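Local coordinates for protein hydroquinone dioxygenase small subunit (Pseudomonas sp., PDB 4ZXA) that forms, together with a larger partner subunit, a hydroquinone 1,2-dioxygenase, a ferrous-iron-dependent enzyme that probably opens the hydroquinone ring with dioxygen, at residues E81-M86 and G146-Q151; V62-R67 and Q150-G155. One frame throughout, in Å; residues are numbered along the deposited sequence.

Overall arrangement
Along the chain, residues 62-67 come first, on strand 61-69, and residues 81-86 follow on strand 81-87. Strand 145-153 later runs back between them. Residues 146-151 of it close interaction 1 around a 59-residue excursion without helix, which contains four of the five strands of the second sheet; residues 150-155, the end of the strand and the start of the loop after it, then close interaction 2. The shorter loop therefore lies within the longer one without crossing it, and the two contacts share Gln150 and Gln151. Centres 8 Å apart, the contacts set strand 145-153 between two antiparallel neighbours, with Leu149 CD2 of interaction 1 packing 3.6 Å from Val63 CG1 of interaction 2.

Interaction 1: E81-M86 and G146-Q151; sequences EFAIVM and GVILQQ
An antiparallel beta ladder sets Phe82, Ala83, Ile84 and Val85 against Gln151, Gln150, Leu149 and Ile148, with the strand axes 4.6 Å apart at their closest. Ile84 and Leu149 form a hydrogen-bonded pair with two nearly linear bonds, Ile84 N lying 2.7 Å from Leu149 O. Phe82 and Gln151 make a second such pair, in which Phe82 N meets a lone pair of Gln151 O, while Met86 N binds Val147 O at the other end. Between the pairs, Ala83 CA approaches Leu149 O to 3.2 Å in a CA-H...O contact.

This ladder belongs to the six-stranded sheet of the cupin fold, and alternation of side chains gives its two faces different neighbours. On the Phe82, Ile84, Leu149 and Gln151 face, Val237 and Leu219 of the large subunit pack on Phe82 and Ile84. Here Gln151 extends alongside Phe82, its CG anti to the backbone N (chi1 174°), which brings OE1 to 3.1 Å from Phe82 CD2, ring and amide planes 38° apart. Ser236 and Ser241 of the large subunit bond OE1 and NE2 of that amide. Further along, Met86 CG rests on Leu149 CD1 at 3.6 Å, and Ile40 of helix 40-45 touches both residues.

The face of Ala83 and Ile148, whose CB and CG2 meet at 3.9 Å, also carries Gln150. Its NE2 gives Glu81 OE2 a weak bond of 3.1 Å, bent to 124°, with carboxylate and amide almost perpendicular. The firmer polar partners are Thr152 OG1 for Glu81 OE2 and Tyr138 OH, from the other sheet, for Glu81 OE1 and Gln150 NE2.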
ATOM      1  N   GLU A  81     -36.472 -13.570  17.838  1.00 27.53           N
ATOM      2  CA  GLU A  81     -35.136 -13.707  18.424  1.00 21.44           C
ATOM      3  C   GLU A  81     -34.366 -14.718  17.593  1.00 20.71           C
ATOM      4  O   GLU A  81     -34.945 -15.431  16.769  1.00 22.32           O
ATOM      5  CB  GLU A  81     -35.216 -14.197  19.873  1.00 21.86           C
ATOM      6  CG  GLU A  81     -35.745 -13.173  20.853  1.00 22.96           C
ATOM      7  CD  GLU A  81     -36.168 -13.800  22.169  1.00 30.60           C
ATOM      8  OE1 GLU A  81     -37.012 -14.722  22.142  1.00 27.97           O
ATOM      9  OE2 GLU A  81     -35.666 -13.373  23.234  1.00 29.44           O
ATOM     10  N   PHE A  82     -33.061 -14.798  17.800  1.00 18.97           N
ATOM     11  CA  PHE A  82     -32.277 -15.756  17.042  1.00 19.56           C
ATOM     12  C   PHE A  82     -31.236 -16.416  17.923  1.00 19.87           C
ATOM     13  O   PHE A  82     -30.765 -15.818  18.886  1.00 22.63           O
ATOM     14  CB  PHE A  82     -31.601 -15.056  15.872  1.00 19.84           C
ATOM     15  CG  PHE A  82     -32.556 -14.402  14.932  1.00 21.40           C
ATOM     16  CD1 PHE A  82     -33.082 -15.108  13.861  1.00 21.89           C
ATOM     17  CD2 PHE A  82     -32.942 -13.082  15.120  1.00 21.52           C
ATOM     18  CE1 PHE A  82     -33.974 -14.507  12.976  1.00 25.60           C
ATOM     19  CE2 PHE A  82     -33.838 -12.472  14.255  1.00 22.62           C
ATOM     20  CZ  PHE A  82     -34.355 -13.183  13.173  1.00 25.34           C
ATOM     21  N   ALA A  83     -30.876 -17.651  17.599  1.00 22.48           N
ATOM     22  CA  ALA A  83     -29.858 -18.363  18.368  1.00 22.90           C
ATOM     23  C   ALA A  83     -28.830 -18.964  17.430  1.00 26.30           C
ATOM     24  O   ALA A  83     -29.195 -19.587  16.417  1.00 25.31           O
ATOM     25  CB  ALA A  83     -30.492 -19.451  19.223  1.00 21.67           C
ATOM     26  N   ILE A  84     -27.555 -18.743  17.755  1.00 23.19           N
ATOM     27  CA  ILE A  84     -26.441 -19.392  17.062  1.00 26.78           C
ATOM     28  C   ILE A  84     -25.728 -20.320  18.020  1.00 26.12           C
ATOM     29  O   ILE A  84     -25.269 -19.897  19.084  1.00 24.57           O
ATOM     30  CB  ILE A  84     -25.361 -18.393  16.604  1.00 31.48           C
ATOM     31  CG1 ILE A  84     -25.985 -17.129  16.010  1.00 27.07           C
ATOM     32  CG2 ILE A  84     -24.380 -19.074  15.629  1.00 23.83           C
ATOM     33  CD1 ILE A  84     -26.238 -17.239  14.563  1.00 26.52           C
ATOM     34  N   VAL A  85     -25.608 -21.582  17.644  1.00 28.87           N
ATOM     35  CA  VAL A  85     -24.850 -22.520  18.458  1.00 28.69           C
ATOM     36  C   VAL A  85     -23.371 -22.400  18.134  1.00 27.39           C
ATOM     37  O   VAL A  85     -22.945 -22.710  17.025  1.00 31.10           O
ATOM     38  CB  VAL A  85     -25.312 -23.954  18.222  1.00 30.26           C
ATOM     39  CG1 VAL A  85     -24.337 -24.938  18.882  1.00 32.05           C
ATOM     40  CG2 VAL A  85     -26.719 -24.123  18.755  1.00 28.75           C
ATOM     41  N   MET A  86     -22.590 -21.942  19.104  1.00 29.02           N
ATOM     42  CA  MET A  86     -21.165 -21.696  18.891  1.00 29.05           C
ATOM     43  C   MET A  86     -20.271 -22.869  19.320  1.00 28.25           C
ATOM     44  O   MET A  86     -19.107 -22.934  18.953  1.00 31.07           O
ATOM     45  CB  MET A  86     -20.747 -20.397  19.590  1.00 24.17           C
ATOM     46  CG  MET A  86     -21.144 -19.142  18.829  1.00 23.96           C
ATOM     47  SD  MET A  86     -20.168 -18.882  17.318  1.00 34.53           S
ATOM     48  CE  MET A  86     -21.135 -19.817  16.146  1.00 30.43           C
ATOM     49  N   GLY A 146     -22.322 -26.682  26.038  1.00 39.16           N
ATOM     50  CA  GLY A 146     -22.120 -25.954  24.801  1.00 33.51           C
ATOM     51  C   GLY A 146     -22.342 -24.467  25.008  1.00 32.65           C
ATOM     52  O   GLY A 146     -22.601 -24.021  26.124  1.00 29.44           O
ATOM     53  N   VAL A 147     -22.257 -23.707  23.919  1.00 33.42           N
ATOM     54  CA  VAL A 147     -22.417 -22.261  23.964  1.00 27.20           C
ATOM     55  C   VAL A 147     -23.455 -21.765  22.951  1.00 29.83           C
ATOM     56  O   VAL A 147     -23.377 -22.099  21.763  1.00 25.94           O
ATOM     57  CB  VAL A 147     -21.079 -21.571  23.697  1.00 29.47           C
ATOM     58  CG1 VAL A 147     -21.254 -20.084  23.746  1.00 28.99           C
ATOM     59  CG2 VAL A 147     -20.026 -22.020  24.713  1.00 26.48           C
ATOM     60  N   ILE A 148     -24.435 -20.994  23.432  1.00 28.76           N
ATOM     61  CA  ILE A 148     -25.461 -20.396  22.569  1.00 26.49           C
ATOM     62  C   ILE A 148     -25.338 -18.870  22.542  1.00 30.74           C
ATOM     63  O   ILE A 148     -25.295 -18.225  23.602  1.00 27.72           O
ATOM     64  CB  ILE A 148     -26.893 -20.698  23.058  1.00 29.63           C
ATOM     65  CG1 ILE A 148     -27.140 -22.202  23.211  1.00 33.06           C
ATOM     66  CG2 ILE A 148     -27.914 -20.074  22.119  1.00 24.35           C
ATOM     67  CD1 ILE A 148     -28.523 -22.543  23.784  1.00 31.43           C
ATOM     68  N   LEU A 149     -25.283 -18.298  21.337  1.00 24.12           N
ATOM     69  CA  LEU A 149     -25.356 -16.852  21.172  1.00 22.66           C
ATOM     70  C   LEU A 149     -26.781 -16.483  20.828  1.00 27.68           C
ATOM     71  O   LEU A 149     -27.354 -16.998  19.855  1.00 25.46           O
ATOM     72  CB  LEU A 149     -24.444 -16.374  20.044  1.00 22.50           C
ATOM     73  CG  LEU A 149     -23.011 -15.973  20.370  1.00 23.02           C
ATOM     74  CD1 LEU A 149     -22.252 -15.689  19.088  1.00 32.67           C
ATOM     75  CD2 LEU A 149     -22.988 -14.760  21.244  1.00 26.09           C
ATOM     76  N   GLN A 150     -27.354 -15.589  21.620  1.00 22.14           N
ATOM     77  CA  GLN A 150     -28.714 -15.150  21.368  1.00 27.21           C
ATOM     78  C   GLN A 150     -28.768 -13.663  21.007  1.00 23.73           C
ATOM     79  O   GLN A 150     -28.264 -12.814  21.749  1.00 22.86           O
ATOM     80  CB  GLN A 150     -29.606 -15.445  22.582  1.00 25.93           C
ATOM     81  CG  GLN A 150     -31.038 -14.964  22.419  1.00 30.58           C
ATOM     82  CD  GLN A 150     -32.063 -15.904  23.055  1.00 37.64           C
ATOM     83  OE1 GLN A 150     -31.781 -17.083  23.305  1.00 32.74           O
ATOM     84  NE2 GLN A 150     -33.267 -15.383  23.304  1.00 32.50           N
ATOM     85  N   GLN A 151     -29.382 -13.374  19.863  1.00 19.44           N
ATOM     86  CA  GLN A 151     -29.670 -12.010  19.436  1.00 23.13           C
ATOM     87  C   GLN A 151     -31.080 -11.600  19.863  1.00 22.65           C
ATOM     88  O   GLN A 151     -32.070 -12.191  19.429  1.00 17.43           O
ATOM     89  CB  GLN A 151     -29.540 -11.905  17.922  1.00 21.96           C
ATOM     90  CG  GLN A 151     -29.955 -10.562  17.350  1.00 17.97           C
ATOM     91  CD  GLN A 151     -30.083 -10.639  15.846  1.00 20.62           C
ATOM     92  OE1 GLN A 151     -30.202 -11.734  15.292  1.00 23.48           O
ATOM     93  NE2 GLN A 151     -30.053  -9.489  15.171  1.00 19.94           N
TER

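Interaction 2: V62-R67 and Q150-G155; sequences VVETLR and QQTIKG
Val62 overlaps Thr152 methyl to methyl, CG2 against CG2 at 3.5 Å, the two side chains lying side by side and pointing the same way. The same Val62 CG2 also comes within 3.5 Å of Lys154 N, and Val62 CG1 meets Lys154 CB at 3.7 Å where that chain crosses at about a right angle before its amine runs on to a salt bridge with Glu160. An alanine in place of Val62 removes both branches, which would probably open a gap beside the Thr152 methyl and let the Lys154 chain shift at the end of the strand.

Thr152 divides its functions by rotation: OG1 stands anti to the backbone N (chi1 -171°) and bonds to Glu81, while CG2 faces strand 61-69. Glu64 crosses the same methyl obliquely, roughly at a right angle to the approach of Val62, with OE1 3.5 Å from Thr152 CG2. Leu66 CD1 adds an apolar touch at 4.0 Å to Gln150 CB.

The side chains are carried by an antiparallel ladder in the six-stranded cupin sheet, with Val62-Thr152 and Glu64-Gln150 as hydrogen-bonded pairs and Val63-Gln151 between them. Four nearly straight N-H...O bonds join the strands, Gln150 N to Glu64 O being 2.8 Å long. The acceptors are met differently: Glu64 N lies in the carbonyl plane of Gln150, whereas Val62 N sits 36° out of that of Thr152. The segment axes, at 133°, are well away from strictly antiparallel.

Beyond the ladder, one water donates to Glu64 OE2 at 2.6 Å and to Ile153 O at 2.9 Å, while Ser158 OG also bonds OE2. Because the water gives one hydrogen to Glu64 OE2 and the other to Ile153 O, OE2 must accept here, which is compatible with an ionised carboxylate whose buried oxygen is satisfied by this water and Ser158.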
ATOM      1  N   VAL A  62     -29.407  -6.438  22.479  1.00 24.16           N
ATOM      2  CA  VAL A  62     -28.382  -7.199  23.176  1.00 28.16           C
ATOM      3  C   VAL A  62     -27.887  -8.395  22.393  1.00 23.26           C
ATOM      4  O   VAL A  62     -28.609  -8.982  21.587  1.00 18.18           O
ATOM      5  CB  VAL A  62     -28.837  -7.658  24.604  1.00 24.42           C
ATOM      6  CG1 VAL A  62     -28.995  -6.460  25.548  1.00 19.84           C
ATOM      7  CG2 VAL A  62     -30.118  -8.487  24.540  1.00 20.73           C
ATOM      8  N   VAL A  63     -26.627  -8.727  22.632  1.00 24.78           N
ATOM      9  CA  VAL A  63     -26.127 -10.046  22.297  1.00 24.04           C
ATOM     10  C   VAL A  63     -25.841 -10.763  23.610  1.00 25.34           C
ATOM     11  O   VAL A  63     -25.039 -10.300  24.420  1.00 24.19           O
ATOM     12  CB  VAL A  63     -24.879  -9.996  21.426  1.00 24.00           C
ATOM     13  CG1 VAL A  63     -24.291 -11.389  21.282  1.00 19.12           C
ATOM     14  CG2 VAL A  63     -25.233  -9.428  20.065  1.00 20.88           C
ATOM     15  N   GLU A  64     -26.547 -11.867  23.829  1.00 23.84           N
ATOM     16  CA  GLU A  64     -26.395 -12.664  25.042  1.00 28.20           C
ATOM     17  C   GLU A  64     -25.615 -13.948  24.758  1.00 26.13           C
ATOM     18  O   GLU A  64     -25.732 -14.542  23.675  1.00 24.63           O
ATOM     19  CB  GLU A  64     -27.767 -13.018  25.635  1.00 28.87           C
ATOM     20  CG  GLU A  64     -28.580 -11.832  26.105  1.00 24.55           C
ATOM     21  CD  GLU A  64     -30.028 -12.206  26.362  1.00 30.26           C
ATOM     22  OE1 GLU A  64     -30.463 -13.261  25.846  1.00 33.82           O
ATOM     23  OE2 GLU A  64     -30.731 -11.447  27.079  1.00 27.27           O
ATOM     24  N   THR A  65     -24.804 -14.347  25.734  1.00 24.60           N
ATOM     25  CA  THR A  65     -24.101 -15.623  25.705  1.00 24.73           C
ATOM     26  C   THR A  65     -24.746 -16.574  26.707  1.00 25.24           C
ATOM     27  O   THR A  65     -24.885 -16.241  27.884  1.00 25.94           O
ATOM     28  CB  THR A  65     -22.592 -15.464  26.036  1.00 24.59           C
ATOM     29  OG1 THR A  65     -21.960 -14.666  25.027  1.00 23.88           O
ATOM     30  CG2 THR A  65     -21.903 -16.824  26.071  1.00 22.20           C
ATOM     31  N   LEU A  66     -25.172 -17.741  26.241  1.00 24.53           N
ATOM     32  CA  LEU A  66     -25.730 -18.751  27.146  1.00 29.20           C
ATOM     33  C   LEU A  66     -24.853 -19.997  27.234  1.00 34.42           C
ATOM     34  O   LEU A  66     -24.372 -20.527  26.209  1.00 25.42           O
ATOM     35  CB  LEU A  66     -27.148 -19.168  26.739  1.00 25.53           C
ATOM     36  CG  LEU A  66     -28.292 -18.172  26.917  1.00 32.03           C
ATOM     37  CD1 LEU A  66     -28.125 -16.992  25.971  1.00 28.54           C
ATOM     38  CD2 LEU A  66     -29.626 -18.860  26.676  1.00 24.17           C
ATOM     39  N   ARG A  67     -24.657 -20.465  28.465  1.00 33.89           N
ATOM     40  CA  ARG A  67     -24.044 -21.762  28.686  1.00 33.41           C
ATOM     41  C   ARG A  67     -25.133 -22.826  28.591  1.00 31.89           C
ATOM     42  O   ARG A  67     -25.982 -22.940  29.478  1.00 34.25           O
ATOM     43  CB  ARG A  67     -23.354 -21.813  30.052  1.00 39.47           C
ATOM     44  CG  ARG A  67     -22.607 -23.111  30.320  1.00 32.68           C
ATOM     45  CD  ARG A  67     -22.209 -23.278  31.789  1.00 36.13           C
ATOM     46  NE  ARG A  67     -21.757 -24.645  32.016  1.00 38.78           N
ATOM     47  CZ  ARG A  67     -20.526 -25.067  31.758  1.00 42.26           C
ATOM     48  NH1 ARG A  67     -19.622 -24.201  31.305  1.00 42.02           N
ATOM     49  NH2 ARG A  67     -20.197 -26.342  31.961  1.00 33.27           N
ATOM     50  N   GLN A 150     -27.354 -15.589  21.620  1.00 22.14           N
ATOM     51  CA  GLN A 150     -28.714 -15.150  21.368  1.00 27.21           C
ATOM     52  C   GLN A 150     -28.768 -13.663  21.007  1.00 23.73           C
ATOM     53  O   GLN A 150     -28.264 -12.814  21.749  1.00 22.86           O
ATOM     54  CB  GLN A 150     -29.606 -15.445  22.582  1.00 25.93           C
ATOM     55  CG  GLN A 150     -31.038 -14.964  22.419  1.00 30.58           C
ATOM     56  CD  GLN A 150     -32.063 -15.904  23.055  1.00 37.64           C
ATOM     57  OE1 GLN A 150     -31.781 -17.083  23.305  1.00 32.74           O
ATOM     58  NE2 GLN A 150     -33.267 -15.383  23.304  1.00 32.50           N
ATOM     59  N   GLN A 151     -29.382 -13.374  19.863  1.00 19.44           N
ATOM     60  CA  GLN A 151     -29.670 -12.010  19.436  1.00 23.13           C
ATOM     61  C   GLN A 151     -31.080 -11.600  19.863  1.00 22.65           C
ATOM     62  O   GLN A 151     -32.070 -12.191  19.429  1.00 17.43           O
ATOM     63  CB  GLN A 151     -29.540 -11.905  17.922  1.00 21.96           C
ATOM     64  CG  GLN A 151     -29.955 -10.562  17.350  1.00 17.97           C
ATOM     65  CD  GLN A 151     -30.083 -10.639  15.846  1.00 20.62           C
ATOM     66  OE1 GLN A 151     -30.202 -11.734  15.292  1.00 23.48           O
ATOM     67  NE2 GLN A 151     -30.053  -9.489  15.171  1.00 19.94           N
ATOM     68  N   THR A 152     -31.175 -10.584  20.709  1.00 18.72           N
ATOM     69  CA  THR A 152     -32.475 -10.214  21.254  1.00 25.27           C
ATOM     70  C   THR A 152     -32.469  -8.791  21.816  1.00 24.27           C
ATOM     71  O   THR A 152     -31.636  -7.973  21.422  1.00 24.00           O
ATOM     72  CB  THR A 152     -32.948 -11.246  22.329  1.00 24.26           C
ATOM     73  OG1 THR A 152     -34.308 -10.976  22.698  1.00 25.37           O
ATOM     74  CG2 THR A 152     -32.052 -11.207  23.570  1.00 19.84           C
ATOM     75  N   ILE A 153     -33.386  -8.502  22.741  1.00 21.84           N
ATOM     76  CA  ILE A 153     -33.483  -7.179  23.346  1.00 20.96           C
ATOM     77  C   ILE A 153     -33.381  -7.276  24.862  1.00 24.01           C
ATOM     78  O   ILE A 153     -33.940  -8.183  25.456  1.00 27.05           O
ATOM     79  CB  ILE A 153     -34.813  -6.507  22.947  1.00 23.04           C
ATOM     80  CG1 ILE A 153     -34.889  -6.394  21.417  1.00 25.06           C
ATOM     81  CG2 ILE A 153     -34.986  -5.154  23.647  1.00 23.65           C
ATOM     82  CD1 ILE A 153     -36.172  -5.764  20.892  1.00 28.00           C
ATOM     83  N   LYS A 154     -32.662  -6.347  25.487  1.00 25.01           N
ATOM     84  CA  LYS A 154     -32.478  -6.376  26.941  1.00 25.21           C
ATOM     85  C   LYS A 154     -33.828  -6.569  27.623  1.00 31.45           C
ATOM     86  O   LYS A 154     -34.781  -5.838  27.339  1.00 28.56           O
ATOM     87  CB  LYS A 154     -31.812  -5.089  27.443  1.00 26.54           C
ATOM     88  CG  LYS A 154     -30.784  -5.283  28.564  1.00 26.05           C
ATOM     89  CD  LYS A 154     -31.281  -4.698  29.861  1.00 32.89           C
ATOM     90  CE  LYS A 154     -30.698  -3.337  30.160  1.00 34.41           C
ATOM     91  NZ  LYS A 154     -29.302  -3.455  30.620  1.00 46.63           N
ATOM     92  N   GLY A 155     -33.902  -7.571  28.500  1.00 29.68           N
ATOM     93  CA  GLY A 155     -35.116  -7.893  29.230  1.00 29.24           C
ATOM     94  C   GLY A 155     -34.874  -8.293  30.678  1.00 32.32           C
ATOM     95  O   GLY A 155     -33.757  -8.158  31.187  1.00 29.09           O
TER
HETATM   96  O   HOH W   1     -33.197 -10.697  26.785  1.00 25.05           O